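Local structure of cytoplasmic protein (Bacillus cereus, 2O3L) at residues 38-41 with 42-45; 17-20 with 21-25. The protein is of unknown function; it belongs to the DUF1048 family, and this piece of it folds as a small all-helical, left-handed superhelix. One frame throughout, in Å; residues are numbered along the deposited sequence. Where two conformers were deposited one is given.

Contact 1 of 2, residues 38-41 with 42-45; sequences DMLH and IQYE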
loop_
_atom_site.group_PDB
_atom_site.type_symbol
_atom_site.label_atom_id
_atom_site.label_comp_id
_atom_site.label_asym_id
_atom_site.label_seq_id
_atom_site.Cartn_x
_atom_site.Cartn_y
_atom_site.Cartn_z
ATOM N N ASP A 38 -9.380 6.029 -7.000
ATOM C CA ASP A 38 -8.289 5.275 -7.619
ATOM C C ASP A 38 -7.169 4.996 -6.650
ATOM O O ASP A 38 -6.634 3.892 -6.587
ATOM C CB ASP A 38 -7.733 6.038 -8.822
ATOM C CG ASP A 38 -8.734 6.181 -9.954
ATOM O OD1 ASP A 38 -9.801 5.497 -10.030
ATOM O OD2 ASP A 38 -8.446 7.029 -10.812
HETATM N N MSE A 39 -6.785 6.025 -5.900
HETATM C CA MSE A 39 -5.745 5.869 -4.901
HETATM C C MSE A 39 -6.166 4.872 -3.816
HETATM O O MSE A 39 -5.354 4.070 -3.396
HETATM C CB MSE A 39 -5.345 7.230 -4.296
HETATM C CG MSE A 39 -4.716 8.205 -5.316
HETATM SE SE MSE A 39 -3.174 7.504 -6.399
HETATM C CE MSE A 39 -1.751 8.120 -5.391
ATOM N N LEU A 40 -7.428 4.903 -3.403
ATOM C CA LEU A 40 -7.923 3.943 -2.421
ATOM C C LEU A 40 -7.943 2.521 -3.019
ATOM O O LEU A 40 -7.553 1.582 -2.361
ATOM C CB LEU A 40 -9.329 4.291 -1.959
ATOM C CG LEU A 40 -9.415 5.447 -0.943
ATOM C CD1 LEU A 40 -10.838 5.891 -0.844
ATOM C CD2 LEU A 40 -8.775 5.042 0.435
ATOM N N HIS A 41 -8.426 2.371 -4.251
ATOM C CA HIS A 41 -8.421 1.030 -4.873
ATOM C C HIS A 41 -6.991 0.470 -4.924
ATOM O O HIS A 41 -6.761 -0.679 -4.592
ATOM C CB HIS A 41 -9.130 1.061 -6.222
ATOM C CG HIS A 41 -10.609 1.240 -6.090
ATOM N ND1 HIS A 41 -11.370 1.964 -6.978
ATOM C CD2 HIS A 41 -11.459 0.796 -5.138
ATOM C CE1 HIS A 41 -12.626 1.944 -6.585
ATOM N NE2 HIS A 41 -12.704 1.249 -5.467
ATOM N N ILE A 42 -6.013 1.309 -5.227
ATOM C CA ILE A 42 -4.630 0.850 -5.315
ATOM C C ILE A 42 -4.144 0.449 -3.936
ATOM O O ILE A 42 -3.430 -0.531 -3.782
ATOM C CB ILE A 42 -3.674 1.955 -5.860
ATOM C CG1 ILE A 42 -4.025 2.336 -7.281
ATOM C CG2 ILE A 42 -2.241 1.472 -5.851
ATOM C CD1 ILE A 42 -3.541 3.757 -7.685
ATOM N N GLN A 43 -4.505 1.215 -2.921
ATOM C CA GLN A 43 -4.136 0.840 -1.557
ATOM C C GLN A 43 -4.782 -0.495 -1.116
ATOM O O GLN A 43 -4.174 -1.283 -0.379
ATOM C CB GLN A 43 -4.515 1.940 -0.582
ATOM C CG GLN A 43 -3.693 3.165 -0.802
ATOM C CD GLN A 43 -4.173 4.338 0.015
ATOM O OE1 GLN A 43 -5.036 4.198 0.880
ATOM N NE2 GLN A 43 -3.607 5.505 -0.261
ATOM N N TYR A 44 -6.000 -0.747 -1.575
ATOM C CA TYR A 44 -6.641 -2.021 -1.237
ATOM C C TYR A 44 -5.899 -3.192 -1.918
ATOM O O TYR A 44 -5.687 -4.248 -1.288
ATOM C CB TYR A 44 -8.129 -2.026 -1.553
ATOM C CG TYR A 44 -8.939 -0.912 -0.843
ATOM C CD1 TYR A 44 -8.421 -0.222 0.277
ATOM C CD2 TYR A 44 -10.216 -0.590 -1.258
ATOM C CE1 TYR A 44 -9.165 0.781 0.906
ATOM C CE2 TYR A 44 -10.963 0.417 -0.642
ATOM C CZ TYR A 44 -10.431 1.100 0.442
ATOM O OH TYR A 44 -11.165 2.100 1.059
ATOM N N GLU A 45 -5.494 -2.993 -3.172
ATOM C CA GLU A 45 -4.705 -4.001 -3.846
ATOM C C GLU A 45 -3.411 -4.221 -3.087
ATOM O O GLU A 45 -2.949 -5.357 -2.929
ATOM C CB GLU A 45 -4.432 -3.644 -5.308
ATOM C CG GLU A 45 -5.660 -3.641 -6.177
ATOM C CD GLU A 45 -6.259 -5.025 -6.445
ATOM O OE1 GLU A 45 -5.741 -6.059 -5.939
ATOM O OE2 GLU A 45 -7.236 -5.059 -7.204
#
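Tyr-44 and Leu-40, one helical turn apart on helix 36-56, run side by side and point the same way. The phenol ring leans back over the turn before it: Leu-40 O sits 3.2 Å above the ring plane, displaced toward the rim near CG, while farther out Leu-40 CD2 reaches the hydroxyl, 3.8 Å from Tyr-44 OH. The first torsion of Tyr-44 (chi1 -58°) sets CG beside its own backbone N, and since that N gives its hydrogen to Leu-40 O at 2.9 Å, ring and amide converge on one carbonyl. A long aromatic suits this position because it can cover the backbone and still reach Tyr-3 and Met-6 of helix 2-11.

Round the helix, Met-39, a selenomethionine, lies alongside Ile-42; in one of its two modelled conformers SE is 4.0 Å from Ile-42 CD1. Their flexible and branched chains face helix 68-82, where Val-76 and Leu-75 meet them. Gln-43 follows a third direction: extended beyond CG, it passes Leu-40 at a slant, OE1 lying 3.9 Å from Leu-40 CD2. His-41, on the exposed side, brings the edge of its imidazole near Tyr-44 CD2.

The polar interactions between the two segments are the i to i+4 backbone bonds, such as Glu-45 N to His-41 O at 3.0 Å; the side chains add dispersion contacts. Among the buried side chains Gln-43 carries an amide: OE1 takes a weak hydrogen bond from Gln-25 NE2, whereas the buried NE2 of Gln-43 has no partner in the model, which probably costs some desolvation energy.

Contact 2 of 2, residues 17-20 with 21-25; sequences YQFV and FKKIQ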
loop_
_atom_site.group_PDB
_atom_site.type_symbol
_atom_site.label_atom_id
_atom_site.label_comp_id
_atom_site.label_asym_id
_atom_site.label_seq_id
_atom_site.Cartn_x
_atom_site.Cartn_y
_atom_site.Cartn_z
ATOM N N TYR A 17 5.291 -4.034 8.474
ATOM C CA TYR A 17 4.347 -3.917 7.376
ATOM C C TYR A 17 3.431 -2.707 7.586
ATOM O O TYR A 17 3.089 -1.982 6.638
ATOM C CB TYR A 17 3.493 -5.185 7.236
ATOM C CG TYR A 17 4.068 -6.265 6.360
ATOM C CD1 TYR A 17 4.993 -7.204 6.872
ATOM C CD2 TYR A 17 3.677 -6.383 5.009
ATOM C CE1 TYR A 17 5.529 -8.217 6.052
ATOM C CE2 TYR A 17 4.207 -7.391 4.169
ATOM C CZ TYR A 17 5.129 -8.296 4.703
ATOM O OH TYR A 17 5.638 -9.264 3.914
ATOM N N GLN A 18 3.009 -2.505 8.819
ATOM C CA GLN A 18 2.177 -1.367 9.149
ATOM C C GLN A 18 2.866 -0.048 8.871
ATOM O O GLN A 18 2.218 0.860 8.351
ATOM C CB GLN A 18 1.721 -1.406 10.596
ATOM C CG GLN A 18 0.809 -2.622 10.875
ATOM C CD GLN A 18 0.287 -2.602 12.291
ATOM O OE1 GLN A 18 -0.186 -1.581 12.750
ATOM N NE2 GLN A 18 0.399 -3.726 12.996
ATOM N N PHE A 19 4.158 0.063 9.207
ATOM C CA PHE A 19 4.843 1.352 9.102
ATOM C C PHE A 19 5.037 1.671 7.629
ATOM O O PHE A 19 4.833 2.813 7.165
ATOM C CB PHE A 19 6.172 1.308 9.841
ATOM C CG PHE A 19 6.872 2.625 9.898
ATOM C CD1 PHE A 19 6.389 3.643 10.700
ATOM C CD2 PHE A 19 8.026 2.847 9.148
ATOM C CE1 PHE A 19 7.036 4.893 10.767
ATOM C CE2 PHE A 19 8.676 4.085 9.184
ATOM C CZ PHE A 19 8.183 5.114 10.021
ATOM N N VAL A 20 5.398 0.644 6.873
ATOM C CA VAL A 20 5.629 0.806 5.460
ATOM C C VAL A 20 4.330 1.139 4.706
ATOM O O VAL A 20 4.346 1.984 3.837
ATOM C CB VAL A 20 6.320 -0.398 4.867
ATOM C CG1 VAL A 20 6.387 -0.291 3.331
ATOM C CG2 VAL A 20 7.739 -0.470 5.456
ATOM N N PHE A 21 3.238 0.469 5.054
ATOM C CA PHE A 21 1.952 0.839 4.526
ATOM C C PHE A 21 1.611 2.319 4.774
ATOM O O PHE A 21 1.121 2.990 3.888
ATOM C CB PHE A 21 0.817 -0.038 5.081
ATOM C CG PHE A 21 -0.516 0.336 4.503
ATOM C CD1 PHE A 21 -0.889 -0.123 3.258
ATOM C CD2 PHE A 21 -1.336 1.251 5.149
ATOM C CE1 PHE A 21 -2.060 0.290 2.679
ATOM C CE2 PHE A 21 -2.525 1.632 4.597
ATOM C CZ PHE A 21 -2.883 1.162 3.342
ATOM N N LYS A 22 1.799 2.768 6.005
ATOM C CA LYS A 22 1.569 4.154 6.377
ATOM C C LYS A 22 2.438 5.118 5.567
ATOM O O LYS A 22 1.970 6.182 5.147
ATOM C CB LYS A 22 1.874 4.326 7.854
ATOM C CG LYS A 22 1.680 5.741 8.341
ATOM C CD LYS A 22 1.806 5.871 9.875
ATOM C CE LYS A 22 3.234 5.834 10.367
ATOM N NZ LYS A 22 3.213 6.325 11.744
ATOM N N LYS A 23 3.695 4.740 5.352
ATOM C CA LYS A 23 4.606 5.547 4.525
ATOM C C LYS A 23 4.023 5.721 3.089
ATOM O O LYS A 23 3.936 6.803 2.589
ATOM C CB LYS A 23 6.011 4.951 4.506
ATOM C CG LYS A 23 6.851 5.173 5.758
ATOM C CD LYS A 23 8.230 4.481 5.719
ATOM C CE LYS A 23 9.096 4.870 4.508
ATOM N NZ LYS A 23 10.575 4.495 4.574
ATOM N N ILE A 24 3.586 4.637 2.486
ATOM C CA ILE A 24 3.008 4.613 1.153
ATOM C C ILE A 24 1.689 5.367 1.051
ATOM O O ILE A 24 1.450 6.121 0.094
ATOM C CB ILE A 24 2.781 3.172 0.735
ATOM C CG1 ILE A 24 4.138 2.488 0.588
ATOM C CG2 ILE A 24 2.035 3.119 -0.596
ATOM C CD1 ILE A 24 4.037 1.014 0.323
ATOM N N GLN A 25 0.830 5.169 2.047
ATOM C CA GLN A 25 -0.431 5.913 2.096
ATOM C C GLN A 25 -0.158 7.423 2.133
ATOM O O GLN A 25 -0.739 8.215 1.357
ATOM C CB GLN A 25 -1.239 5.452 3.307
ATOM C CG GLN A 25 -2.601 6.023 3.389
ATOM C CD GLN A 25 -3.395 5.398 4.498
ATOM O OE1 GLN A 25 -2.882 5.252 5.606
ATOM N NE2 GLN A 25 -4.659 5.019 4.214
#
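Residues 17-20 and 21-25 form one unbroken run of alpha helix within helix 15-31, and four i to i+4 bonds tie them together. Phe-21 N meets Tyr-17 O at 2.9 Å with an N-H...O angle of 165°, and Ile-24 N reaches Val-20 O at 3.1 Å; the backbone N atoms of Lys-22 and Lys-23 bond likewise to Gln-18 O and Phe-19 O.

On the exposed side, two lysines meet Phe-19 at different parts of its ring. Lys-23 passes over one face, its CG above the plane and its CD 3.5 Å from Phe-19 CE2. Lys-22 approaches obliquely with CE, 3.9 Å from Phe-19 CD1. The ring can meet both because Phe-19 CG stands anti to the backbone N (chi1 -174°), which swings the phenyl group along the helix toward the next turn. Lysine suits position 23: its methylenes lie on the aromatic surface while the ammonium end leads away. Lys-22 NZ stays nearer, 4.2 Å from Phe-19 CE1.

The other side is buried. Val-20 CG1 touches Ile-24 CD1 at 4.0 Å, the two branched chains crossing at an angle; Val-20 also rests on Val-60 and Thr-64 of helix 60-64, and Ile-24 packs on Phe-71 and Ala-72 of helix 68-82. Phe-21 bends away from 17-20 to reach Met-7 and Ile-47, and Tyr-17 ends in a hydrogen bond from its OH to Arg-58 O.

The helix is thus amphipathic, and its surface is partly apolar as well: aliphatic lysine carbons probably screen part of the exposed ring from water, while the charged ends probably remain hydrated.

In the fold
Contact 1 and contact 2 lie on successive helices, 36-56 and 15-31, with centres about 13 Å apart on opposite sides of the middle of the chain. Each is partly buried, with one side in the core and another at the surface. The buried sides meet common neighbours: both helices pack on helices 2-11 and 68-82, while helix 60-64 is touched by residues of contact 2. Besides the glutamine pair, the two contacts meet where the ring of Phe-21 packs on the backbone of contact 1, its CE1 4.0 Å from Gln-43 O. Their surfaces differ: lysine methylenes around phenylalanine in 17-25, histidine and glutamate in 38-45.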